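Local coordinates for hypothetical protein PH1320 (Pyrococcus horikoshii, PDB 2E87) that binds GDP and is probably a GTPase of the Obg/NOG1 type, although its biological role has not been established, at residues A[44-49]-A[124-129]; A[51-56]-A[131-136]; A[226-231]-A[268-273]; A[252-257]-A[283-288]. All coordinates share one frame; numbering follows the deposited sequence.

Contact 1 of 4, residues A[44-49]-A[124-129]; sequences LREELR and EIAELR
Two bends bring Glu46 and Arg129 together. Glu46 sets CG beside its own backbone N and then folds at chi2, while Arg129 folds at chi3 (55°). The carboxylate therefore sits in the bend of the arginine chain, near NE. Arg129 NE donates to Glu46 OE2 at 2.7 Å, with an N-H...O angle of 153°. It meets this oxygen on the syn side, somewhat out of the carboxylate plane. Arg129 NH2 adds a weak bond to the same Glu46 OE2 at 3.1 Å. The two segments belong to helix 38-67 and helix 122-142 of the NOG1 N-terminal helical domain. They run nearly parallel, 8° apart, with their axes 9.9 Å from each other at closest. Nearer the N-terminal end of helix 122-142, Glu46 CG rests on Ile125 CG2 at 3.7 Å. Arg49, extended from CG to NE, touches Arg129 CD with its own CD at 3.6 Å. Glu46, Arg49 and Arg129 form a salt-bridge network. The weak Arg49 NH1 contact goes to Glu46 OE1, whose place is less sure. Glu46 is buried, and its negative charge probably offsets the two arginines. The carbonyl oxygen of Ala126 lies over one face of the Arg129 guanidinium.

Contact 2 of 4, residues A[51-56]-A[131-136]; sequences RTVSNV and QFYGRV
Parallel packing of helix 38-67 against helix 122-142, within the NOG1 N-terminal helical domain, centres here on Val53. The axes of the two segments approach to 10.9 Å at an angle of 15°. Val53 points at the other helix and sends its two methyls different ways. CG1, anti to the backbone N (chi1 168°), meets Val136 CG1 at 3.9 Å and also reaches Phe132 CE2. Val53 CG2 goes to Tyr133, 3.7 Å from CE1 and near the phenol oxygen as well. Phe132 offers its edge: Val53 CB lies near the ring plane, 4.0 Å from Phe132 CE2. Ser54 CB touches the end of that ring, 4.2 Å from Phe132 CZ. Within its own helix, Val136 CG2 lies over one face of Phe132, 3.4 Å above the plane and offset toward the rim. Helix 88-117 also touches the Phe132 side chain, through Leu108. Tyr133 stacks on Phe22 of helix 14-30, and Ala25 of that helix touches both Val53 and Tyr133. The hydroxyl of Ser54 is hydrogen-bonded to Glu109 OE1. Across the two segments the contact is thus apolar, held by methyl and ring packing, while the serine places its polar end on a third helix.

Contact 3 of 4, residues A[226-231]-A[268-273]; sequences DRPISE and IHLFEE
Ser230 OG stands above the plane of the Glu273 carboxylate, 63° out of it, and donates to Glu273 OE2 at 3.1 Å. The backbone N of Ser230 makes a weak, long bond to the same Glu273 OE2 at 3.4 Å, though the N-H points at it well (168°). Ile229 N also points at Glu273 OE1, but the modelled separation is too short to trust in detail. Glu273 gets there because CG is anti to the backbone N (chi1 -159°) and the chain stays extended beyond it. The contact joins a loop of the OBG-type G domain to helix 264-277. The loop follows the DxxG (G3) motif ending at Gly223, so it corresponds to the switch II region of G domains. One helical turn before Glu273, Leu270 packs its methyls on the loop backbone: CD1 is 3.4 Å from Arg227 C, and CD2 is 3.8 Å from Asp226 C. At the start of the segment, Arg227 and Asp226 form a salt bridge. NE meets OD2, and NH2 bonds OD1, which is tilted from the guanidinium plane. Asp226 OD1 also accepts from Gly223 N. The side chain of Asp226 touches Pro176 and lies about 4 Å from that of Lys180, a GDP-binding residue.

Contact 4 of 4, residues A[252-257]-A[283-288]; sequences YIFDPS and FLVVIN. With GDP (guanosine-5'-diphosphate), chain F.
Two parallel strands of the G-domain sheet end here at the guanine pocket. They are 249-254 and 283-287, the two strands of a beta-alpha-beta unit. Asn288 begins the NKxD (G4) motif, whose Asp291 is also hydrogen-bonded to GDP. Four backbone bonds join the segments. Val286 uses both its N and its O: Val286 N donates to Tyr252 O at 2.9 Å, nearly straight (176°), and Val286 O accepts from Phe254 N at 3.0 Å. Tyr252 N to Leu284 O and Asn288 N to Phe254 O extend the ladder at its two ends. On one face, Val285 CG1 lies at the edge of the Phe254 ring, 3.6 Å from CD1, and Tyr252 CD2 lies over a face of that ring. On the other face, Ile253 CG2 lies 3.5 Å from Asn288 CB. Asn288 holds CG anti to its backbone N (chi1 -160°), which carries the amide to the nucleotide. Its ND2 is 3.3 Å from GDP N7. The amide is held at both ends, by Ala317 N on OD1 and by Val178 O on ND2. Asp255 OD1 receives Ser257 OG at 2.7 Å and also Ser257 N, forming an Asx turn. Helix 264-277 covers Tyr252 and Phe254, helix 295-307 touches Phe254 and Pro256, and the strands bond on their far sides to Ala173 and Ile313.

In the fold
The four contacts fall into two groups on opposite sides of the chain's centre. Contacts 1 and 2 come first in the chain and share helices 38-67 and 122-142. Their centres are about 10 Å apart, and Arg49 touches Tyr133 between them. Contacts 3 and 4 follow in the G domain, with centres about 14 Å apart. They meet where helix 264-277 packs on strand 249-254: Leu270 and Phe271 touch Tyr252, and Ile268 and Phe271 touch Phe254. Their segments alternate along the chain. Centres of contacts 2 and 3 are about 58 Å apart. The N-terminal helical bundle thus lies well away from the nucleotide-binding domain.

Contact 1 of 4, residues A[44-49]-A[124-129]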
# COMPACT_ATOMS: atom_id res chain seq x y z
N LEU A 44 39.95 -20.40 -18.36
CA LEU A 44 39.32 -19.12 -18.67
C LEU A 44 37.84 -19.31 -18.96
O LEU A 44 37.06 -18.37 -18.88
CB LEU A 44 39.97 -18.46 -19.89
CG LEU A 44 41.47 -18.14 -19.84
CD1 LEU A 44 41.89 -17.49 -21.15
CD2 LEU A 44 41.76 -17.23 -18.66
N ARG A 45 37.46 -20.52 -19.34
CA ARG A 45 36.07 -20.79 -19.63
C ARG A 45 35.32 -20.95 -18.32
O ARG A 45 34.24 -20.41 -18.14
CB ARG A 45 35.91 -22.08 -20.47
CG ARG A 45 35.93 -21.85 -21.96
CD ARG A 45 35.20 -22.95 -22.72
NE ARG A 45 35.31 -22.74 -24.16
CZ ARG A 45 36.35 -23.15 -24.89
NH1 ARG A 45 37.36 -23.79 -24.32
NH2 ARG A 45 36.39 -22.90 -26.20
N GLU A 46 35.93 -21.72 -17.41
CA GLU A 46 35.35 -21.98 -16.11
C GLU A 46 35.20 -20.67 -15.35
O GLU A 46 34.20 -20.47 -14.66
CB GLU A 46 36.23 -22.98 -15.36
CG GLU A 46 36.33 -24.31 -16.08
CD GLU A 46 35.02 -25.10 -16.07
OE1 GLU A 46 33.95 -24.48 -16.07
OE2 GLU A 46 35.07 -26.34 -16.08
N GLU A 47 36.18 -19.78 -15.50
CA GLU A 47 36.12 -18.47 -14.86
C GLU A 47 34.95 -17.69 -15.45
O GLU A 47 34.21 -17.01 -14.72
CB GLU A 47 37.40 -17.68 -15.10
CG GLU A 47 38.53 -18.06 -14.19
CD GLU A 47 39.84 -17.41 -14.59
OE1 GLU A 47 39.87 -16.17 -14.78
OE2 GLU A 47 40.84 -18.14 -14.71
N LEU A 48 34.79 -17.78 -16.77
CA LEU A 48 33.71 -17.07 -17.43
C LEU A 48 32.38 -17.60 -16.92
O LEU A 48 31.47 -16.82 -16.65
CB LEU A 48 33.79 -17.24 -18.95
CG LEU A 48 32.62 -16.64 -19.74
CD1 LEU A 48 32.54 -15.12 -19.55
CD2 LEU A 48 32.80 -16.97 -21.20
N ARG A 49 32.27 -18.91 -16.78
CA ARG A 49 31.03 -19.50 -16.29
C ARG A 49 30.72 -19.00 -14.89
O ARG A 49 29.59 -18.59 -14.61
CB ARG A 49 31.12 -21.02 -16.25
CG ARG A 49 31.11 -21.70 -17.59
CD ARG A 49 30.84 -23.20 -17.40
NE ARG A 49 30.72 -23.91 -18.67
CZ ARG A 49 31.74 -24.25 -19.44
NH1 ARG A 49 32.98 -23.97 -19.05
NH2 ARG A 49 31.53 -24.87 -20.59
N GLU A 124 41.00 -30.11 -10.57
CA GLU A 124 40.61 -29.11 -9.59
C GLU A 124 39.84 -27.96 -10.23
O GLU A 124 38.82 -27.54 -9.72
CB GLU A 124 41.84 -28.57 -8.89
CG GLU A 124 41.53 -27.67 -7.73
CD GLU A 124 42.78 -27.12 -7.11
OE1 GLU A 124 43.46 -26.30 -7.77
OE2 GLU A 124 43.09 -27.53 -5.98
N ILE A 125 40.36 -27.45 -11.34
CA ILE A 125 39.69 -26.37 -12.04
C ILE A 125 38.23 -26.73 -12.26
O ILE A 125 37.33 -25.95 -11.97
CB ILE A 125 40.38 -26.11 -13.38
CG1 ILE A 125 41.67 -25.34 -13.12
CG2 ILE A 125 39.43 -25.38 -14.34
CD1 ILE A 125 42.59 -25.21 -14.33
N ALA A 126 38.01 -27.94 -12.76
CA ALA A 126 36.66 -28.41 -13.01
C ALA A 126 35.86 -28.51 -11.72
O ALA A 126 34.76 -27.97 -11.63
CB ALA A 126 36.71 -29.76 -13.71
N GLU A 127 36.42 -29.21 -10.74
CA GLU A 127 35.75 -29.41 -9.46
C GLU A 127 35.34 -28.10 -8.80
O GLU A 127 34.29 -28.02 -8.15
CB GLU A 127 36.65 -30.23 -8.51
CG GLU A 127 36.77 -31.70 -8.92
CD GLU A 127 37.88 -32.46 -8.17
OE1 GLU A 127 37.81 -33.71 -8.11
OE2 GLU A 127 38.83 -31.82 -7.67
N LEU A 128 36.16 -27.07 -8.96
CA LEU A 128 35.87 -25.77 -8.39
C LEU A 128 34.64 -25.12 -9.05
O LEU A 128 33.81 -24.55 -8.36
CB LEU A 128 37.10 -24.86 -8.46
CG LEU A 128 38.30 -25.23 -7.56
CD1 LEU A 128 39.53 -24.39 -7.91
CD2 LEU A 128 37.92 -25.01 -6.10
N ARG A 129 34.52 -25.20 -10.38
CA ARG A 129 33.33 -24.61 -11.01
C ARG A 129 32.11 -25.39 -10.52
O ARG A 129 31.06 -24.82 -10.20
CB ARG A 129 33.35 -24.74 -12.55
CG ARG A 129 31.92 -24.95 -13.10
CD ARG A 129 31.80 -25.25 -14.57
NE ARG A 129 32.60 -26.40 -15.00
CZ ARG A 129 32.38 -27.66 -14.64
NH1 ARG A 129 31.37 -27.98 -13.83
NH2 ARG A 129 33.19 -28.61 -15.10

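Contact 2 of 4, residues A[51-56]-A[131-136]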
# COMPACT_ATOMS: atom_id res chain seq x y z
N ARG A 51 31.55 -16.27 -13.46
CA ARG A 51 31.14 -14.87 -13.48
C ARG A 51 29.77 -14.67 -14.08
O ARG A 51 29.02 -13.81 -13.62
CB ARG A 51 32.14 -14.02 -14.27
CG ARG A 51 33.53 -13.98 -13.70
CD ARG A 51 34.19 -12.66 -14.05
NE ARG A 51 35.62 -12.67 -13.77
CZ ARG A 51 36.53 -13.23 -14.57
NH1 ARG A 51 36.15 -13.83 -15.69
NH2 ARG A 51 37.82 -13.20 -14.23
N THR A 52 29.44 -15.44 -15.11
CA THR A 52 28.15 -15.30 -15.76
C THR A 52 27.03 -15.76 -14.82
O THR A 52 25.99 -15.12 -14.73
CB THR A 52 28.11 -16.11 -17.09
OG1 THR A 52 29.25 -15.76 -17.89
CG2 THR A 52 26.84 -15.79 -17.88
N VAL A 53 27.24 -16.87 -14.12
CA VAL A 53 26.21 -17.34 -13.19
C VAL A 53 26.04 -16.29 -12.12
O VAL A 53 24.93 -15.93 -11.77
CB VAL A 53 26.60 -18.66 -12.50
CG1 VAL A 53 25.63 -18.94 -11.32
CG2 VAL A 53 26.54 -19.79 -13.51
N SER A 54 27.15 -15.80 -11.61
CA SER A 54 27.09 -14.79 -10.56
C SER A 54 26.34 -13.53 -11.00
O SER A 54 25.50 -13.02 -10.26
CB SER A 54 28.50 -14.41 -10.11
OG SER A 54 28.44 -13.50 -9.03
N ASN A 55 26.63 -13.05 -12.20
CA ASN A 55 25.98 -11.85 -12.70
C ASN A 55 24.52 -11.99 -13.04
O ASN A 55 23.73 -11.08 -12.77
CB ASN A 55 26.71 -11.30 -13.92
CG ASN A 55 27.80 -10.35 -13.53
OD1 ASN A 55 28.87 -10.78 -13.10
ND2 ASN A 55 27.53 -9.05 -13.64
N VAL A 56 24.16 -13.10 -13.64
CA VAL A 56 22.78 -13.31 -14.01
C VAL A 56 21.90 -13.41 -12.77
O VAL A 56 20.84 -12.81 -12.71
CB VAL A 56 22.64 -14.56 -14.89
CG1 VAL A 56 21.18 -14.95 -15.04
CG2 VAL A 56 23.24 -14.26 -16.24
N GLN A 131 31.70 -26.92 -7.76
CA GLN A 131 31.36 -26.56 -6.39
C GLN A 131 30.60 -25.25 -6.33
O GLN A 131 29.64 -25.13 -5.58
CB GLN A 131 32.62 -26.43 -5.53
CG GLN A 131 33.31 -27.73 -5.20
CD GLN A 131 34.41 -27.53 -4.18
OE1 GLN A 131 34.14 -27.10 -3.05
NE2 GLN A 131 35.65 -27.83 -4.56
N PHE A 132 31.06 -24.27 -7.10
CA PHE A 132 30.42 -22.96 -7.12
C PHE A 132 28.96 -23.12 -7.56
O PHE A 132 28.05 -22.64 -6.88
CB PHE A 132 31.18 -22.02 -8.07
CG PHE A 132 30.54 -20.68 -8.23
CD1 PHE A 132 30.66 -19.72 -7.24
CD2 PHE A 132 29.79 -20.39 -9.37
CE1 PHE A 132 30.03 -18.47 -7.37
CE2 PHE A 132 29.17 -19.16 -9.52
CZ PHE A 132 29.29 -18.18 -8.52
N TYR A 133 28.73 -23.81 -8.68
CA TYR A 133 27.38 -24.06 -9.15
C TYR A 133 26.57 -24.66 -8.00
O TYR A 133 25.49 -24.18 -7.67
CB TYR A 133 27.40 -25.04 -10.33
CG TYR A 133 27.54 -24.41 -11.69
CD1 TYR A 133 28.47 -23.40 -11.92
CD2 TYR A 133 26.76 -24.84 -12.77
CE1 TYR A 133 28.63 -22.83 -13.17
CE2 TYR A 133 26.91 -24.28 -14.05
CZ TYR A 133 27.84 -23.27 -14.23
OH TYR A 133 27.98 -22.66 -15.45
N GLY A 134 27.13 -25.69 -7.37
CA GLY A 134 26.47 -26.34 -6.26
C GLY A 134 26.06 -25.36 -5.18
O GLY A 134 24.93 -25.39 -4.69
N ARG A 135 26.98 -24.48 -4.80
CA ARG A 135 26.70 -23.50 -3.76
C ARG A 135 25.72 -22.41 -4.18
O ARG A 135 24.95 -21.94 -3.36
CB ARG A 135 27.99 -22.85 -3.26
CG ARG A 135 28.89 -23.80 -2.48
CD ARG A 135 30.01 -23.05 -1.80
NE ARG A 135 31.12 -23.91 -1.40
CZ ARG A 135 31.00 -24.93 -0.56
NH1 ARG A 135 29.82 -25.23 -0.03
NH2 ARG A 135 32.07 -25.65 -0.23
N VAL A 136 25.75 -22.00 -5.45
CA VAL A 136 24.83 -20.98 -5.90
C VAL A 136 23.42 -21.55 -5.85
O VAL A 136 22.51 -20.91 -5.33
CB VAL A 136 25.13 -20.50 -7.34
CG1 VAL A 136 24.06 -19.54 -7.80
CG2 VAL A 136 26.48 -19.80 -7.39

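Contact 3 of 4, residues A[226-231]-A[268-273]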
# COMPACT_ATOMS: atom_id res chain seq x y z
N ASP A 226 -19.29 1.42 9.79
CA ASP A 226 -20.73 1.28 9.85
C ASP A 226 -21.14 0.16 10.80
O ASP A 226 -22.26 -0.36 10.73
CB ASP A 226 -21.30 0.99 8.46
CG ASP A 226 -20.79 -0.31 7.89
OD1 ASP A 226 -21.22 -0.70 6.78
OD2 ASP A 226 -19.96 -0.95 8.56
N ARG A 227 -20.23 -0.21 11.69
CA ARG A 227 -20.50 -1.26 12.66
C ARG A 227 -19.46 -1.25 13.77
O ARG A 227 -18.35 -0.75 13.59
CB ARG A 227 -20.52 -2.62 11.98
CG ARG A 227 -19.20 -3.05 11.43
CD ARG A 227 -19.42 -4.03 10.31
NE ARG A 227 -20.25 -3.44 9.27
CZ ARG A 227 -20.53 -4.02 8.11
NH1 ARG A 227 -20.02 -5.22 7.83
NH2 ARG A 227 -21.30 -3.40 7.23
N PRO A 228 -19.82 -1.78 14.95
CA PRO A 228 -18.91 -1.83 16.10
C PRO A 228 -17.52 -2.31 15.69
O PRO A 228 -17.38 -3.36 15.07
CB PRO A 228 -19.60 -2.81 17.04
CG PRO A 228 -21.03 -2.55 16.77
CD PRO A 228 -21.07 -2.48 15.26
N ILE A 229 -16.50 -1.51 16.01
CA ILE A 229 -15.12 -1.85 15.69
C ILE A 229 -14.66 -2.94 16.64
O ILE A 229 -13.93 -3.84 16.25
CB ILE A 229 -14.19 -0.61 15.83
CG1 ILE A 229 -14.75 0.57 15.03
CG2 ILE A 229 -12.79 -0.94 15.32
CD1 ILE A 229 -13.99 1.87 15.22
N SER A 230 -15.12 -2.86 17.89
CA SER A 230 -14.78 -3.83 18.92
C SER A 230 -15.08 -5.27 18.53
O SER A 230 -14.30 -6.17 18.80
CB SER A 230 -15.53 -3.50 20.21
OG SER A 230 -15.17 -2.21 20.67
N GLU A 231 -16.23 -5.48 17.89
CA GLU A 231 -16.64 -6.81 17.45
C GLU A 231 -15.82 -7.27 16.25
O GLU A 231 -16.33 -8.01 15.39
CB GLU A 231 -18.13 -6.79 17.08
CG GLU A 231 -19.09 -6.71 18.26
CD GLU A 231 -19.72 -8.06 18.58
OE1 GLU A 231 -20.55 -8.54 17.78
OE2 GLU A 231 -19.37 -8.65 19.63
N ILE A 268 -26.02 6.22 18.27
CA ILE A 268 -25.19 6.99 19.21
C ILE A 268 -24.04 6.11 19.74
O ILE A 268 -22.91 6.57 19.88
CB ILE A 268 -26.01 7.54 20.40
CG1 ILE A 268 -26.80 8.78 19.96
CG2 ILE A 268 -25.10 7.93 21.55
CD1 ILE A 268 -27.81 9.25 21.01
N HIS A 269 -24.31 4.85 20.02
CA HIS A 269 -23.23 4.01 20.53
C HIS A 269 -22.12 3.94 19.51
O HIS A 269 -20.95 4.07 19.85
CB HIS A 269 -23.73 2.61 20.85
CG HIS A 269 -24.61 2.55 22.06
ND1 HIS A 269 -25.40 1.46 22.35
CD2 HIS A 269 -24.81 3.45 23.06
CE1 HIS A 269 -26.05 1.69 23.48
NE2 HIS A 269 -25.71 2.89 23.93
N LEU A 270 -22.50 3.76 18.24
CA LEU A 270 -21.51 3.66 17.18
C LEU A 270 -20.75 4.97 17.06
O LEU A 270 -19.52 4.96 16.93
CB LEU A 270 -22.17 3.33 15.84
CG LEU A 270 -21.17 2.99 14.74
CD1 LEU A 270 -20.37 1.76 15.13
CD2 LEU A 270 -21.90 2.76 13.43
N PHE A 271 -21.46 6.08 17.10
CA PHE A 271 -20.79 7.37 16.99
C PHE A 271 -19.71 7.49 18.07
O PHE A 271 -18.60 7.94 17.80
CB PHE A 271 -21.79 8.51 17.15
CG PHE A 271 -21.14 9.81 17.47
CD1 PHE A 271 -20.55 10.58 16.48
CD2 PHE A 271 -21.04 10.24 18.79
CE1 PHE A 271 -19.86 11.75 16.79
CE2 PHE A 271 -20.35 11.41 19.11
CZ PHE A 271 -19.76 12.16 18.11
N GLU A 272 -20.05 7.10 19.30
CA GLU A 272 -19.10 7.21 20.40
C GLU A 272 -17.88 6.30 20.22
O GLU A 272 -16.76 6.67 20.55
CB GLU A 272 -19.81 6.91 21.73
CG GLU A 272 -21.05 7.76 21.92
CD GLU A 272 -21.75 7.51 23.24
OE1 GLU A 272 -22.07 6.33 23.55
OE2 GLU A 272 -22.00 8.50 23.97
N GLU A 273 -18.11 5.10 19.70
CA GLU A 273 -17.01 4.19 19.46
C GLU A 273 -16.11 4.73 18.34
O GLU A 273 -14.89 4.65 18.42
CB GLU A 273 -17.54 2.81 19.07
CG GLU A 273 -16.53 1.72 19.31
CD GLU A 273 -16.84 0.48 18.52
OE1 GLU A 273 -16.62 0.50 17.29
OE2 GLU A 273 -17.31 -0.51 19.11

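Contact 4 of 4, residues A[252-257]-A[283-288]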
# COMPACT_ATOMS: atom_id res chain seq x y z
N TYR A 252 -19.86 12.40 10.37
CA TYR A 252 -20.65 11.32 10.93
C TYR A 252 -22.12 11.61 10.71
O TYR A 252 -22.64 12.61 11.21
CB TYR A 252 -20.39 11.16 12.42
CG TYR A 252 -20.86 9.83 12.91
CD1 TYR A 252 -19.99 8.75 12.96
CD2 TYR A 252 -22.21 9.62 13.23
CE1 TYR A 252 -20.45 7.47 13.30
CE2 TYR A 252 -22.67 8.35 13.57
CZ TYR A 252 -21.78 7.28 13.60
OH TYR A 252 -22.21 6.02 13.93
N ILE A 253 -22.78 10.73 9.97
CA ILE A 253 -24.19 10.91 9.68
C ILE A 253 -25.11 10.08 10.58
O ILE A 253 -24.93 8.87 10.71
CB ILE A 253 -24.54 10.52 8.23
CG1 ILE A 253 -23.65 11.28 7.24
CG2 ILE A 253 -26.01 10.81 7.97
CD1 ILE A 253 -23.91 10.91 5.78
N PHE A 254 -26.08 10.76 11.19
CA PHE A 254 -27.11 10.13 12.03
C PHE A 254 -28.39 10.15 11.19
O PHE A 254 -28.58 11.05 10.37
CB PHE A 254 -27.41 10.95 13.29
CG PHE A 254 -26.40 10.81 14.39
CD1 PHE A 254 -25.42 11.78 14.58
CD2 PHE A 254 -26.45 9.72 15.26
CE1 PHE A 254 -24.52 11.67 15.63
CE2 PHE A 254 -25.56 9.60 16.30
CZ PHE A 254 -24.59 10.58 16.49
N ASP A 255 -29.27 9.17 11.40
CA ASP A 255 -30.56 9.11 10.71
C ASP A 255 -31.63 9.08 11.80
O ASP A 255 -32.04 8.02 12.25
CB ASP A 255 -30.67 7.85 9.84
CG ASP A 255 -32.08 7.64 9.28
OD1 ASP A 255 -32.90 8.58 9.39
OD2 ASP A 255 -32.37 6.55 8.73
N PRO A 256 -32.10 10.25 12.22
CA PRO A 256 -33.12 10.36 13.27
C PRO A 256 -34.44 9.64 12.99
O PRO A 256 -35.19 9.34 13.90
CB PRO A 256 -33.32 11.86 13.42
CG PRO A 256 -32.03 12.43 12.97
CD PRO A 256 -31.69 11.59 11.77
N SER A 257 -34.71 9.36 11.72
CA SER A 257 -35.94 8.69 11.32
C SER A 257 -35.89 7.19 11.64
O SER A 257 -36.92 6.52 11.79
CB SER A 257 -36.15 8.85 9.81
OG SER A 257 -35.44 7.83 9.11
N PHE A 283 -14.30 16.29 13.71
CA PHE A 283 -15.58 15.69 13.33
C PHE A 283 -16.62 16.75 12.95
O PHE A 283 -16.64 17.87 13.47
CB PHE A 283 -16.16 14.85 14.47
CG PHE A 283 -15.64 13.44 14.54
CD1 PHE A 283 -14.32 13.19 14.92
CD2 PHE A 283 -16.47 12.37 14.27
CE1 PHE A 283 -13.84 11.87 15.02
CE2 PHE A 283 -16.01 11.06 14.37
CZ PHE A 283 -14.69 10.81 14.75
N LEU A 284 -17.49 16.36 12.02
CA LEU A 284 -18.57 17.20 11.54
C LEU A 284 -19.78 16.28 11.57
O LEU A 284 -19.90 15.35 10.77
CB LEU A 284 -18.31 17.66 10.11
CG LEU A 284 -19.49 18.41 9.48
CD1 LEU A 284 -19.80 19.67 10.29
CD2 LEU A 284 -19.15 18.77 8.03
N VAL A 285 -20.67 16.52 12.52
CA VAL A 285 -21.88 15.72 12.65
C VAL A 285 -22.98 16.27 11.76
O VAL A 285 -23.28 17.46 11.74
CB VAL A 285 -22.38 15.73 14.10
CG1 VAL A 285 -23.63 14.88 14.20
CG2 VAL A 285 -21.29 15.24 15.04
N VAL A 286 -23.59 15.37 10.99
CA VAL A 286 -24.66 15.74 10.11
C VAL A 286 -25.89 14.92 10.51
O VAL A 286 -25.78 13.72 10.77
CB VAL A 286 -24.29 15.43 8.63
CG1 VAL A 286 -25.53 15.28 7.80
CG2 VAL A 286 -23.43 16.56 8.05
N ILE A 287 -27.04 15.58 10.60
CA ILE A 287 -28.30 14.91 10.94
C ILE A 287 -29.09 14.84 9.63
O ILE A 287 -29.68 15.83 9.19
CB ILE A 287 -29.08 15.72 11.99
CG1 ILE A 287 -28.21 15.88 13.24
CG2 ILE A 287 -30.36 15.02 12.35
CD1 ILE A 287 -28.93 16.48 14.42
N ASN A 288 -29.08 13.66 9.01
CA ASN A 288 -29.73 13.44 7.71
C ASN A 288 -31.19 13.06 7.79
O ASN A 288 -31.75 12.93 8.87
CB ASN A 288 -28.95 12.37 6.94
CG ASN A 288 -29.22 12.39 5.45
OD1 ASN A 288 -29.32 13.46 4.83
ND2 ASN A 288 -29.31 11.22 4.85
PB GDP F . -25.33 4.36 3.01
O1B GDP F . -25.59 2.87 3.11
O2B GDP F . -25.05 5.02 4.47
O3B GDP F . -24.49 4.87 1.83
O3A GDP F . -26.78 4.93 2.67
PA GDP F . -27.37 5.46 1.26
O1A GDP F . -26.60 6.62 0.76
O2A GDP F . -27.33 4.24 0.19
O5' GDP F . -28.88 5.91 1.56
C5' GDP F . -29.63 4.76 2.01
C4' GDP F . -31.11 4.93 1.65
O4' GDP F . -31.63 6.18 2.24
C3' GDP F . -31.40 5.09 0.16
O3' GDP F . -32.42 4.45 -0.61
C2' GDP F . -31.25 6.61 -0.05
O2' GDP F . -32.04 6.98 -1.19
C1' GDP F . -32.04 7.09 1.15
N9 GDP F . -31.73 8.47 1.53
C8 GDP F . -30.51 9.09 1.52
N7 GDP F . -30.62 10.32 1.93
C5 GDP F . -31.92 10.58 2.23
C6 GDP F . -32.64 11.73 2.70
O6 GDP F . -32.06 12.79 2.93
N1 GDP F . -34.00 11.61 2.90
C2 GDP F . -34.65 10.41 2.64
N2 GDP F . -36.00 10.32 2.84
N3 GDP F . -34.00 9.35 2.19
C4 GDP F . -32.65 9.39 1.98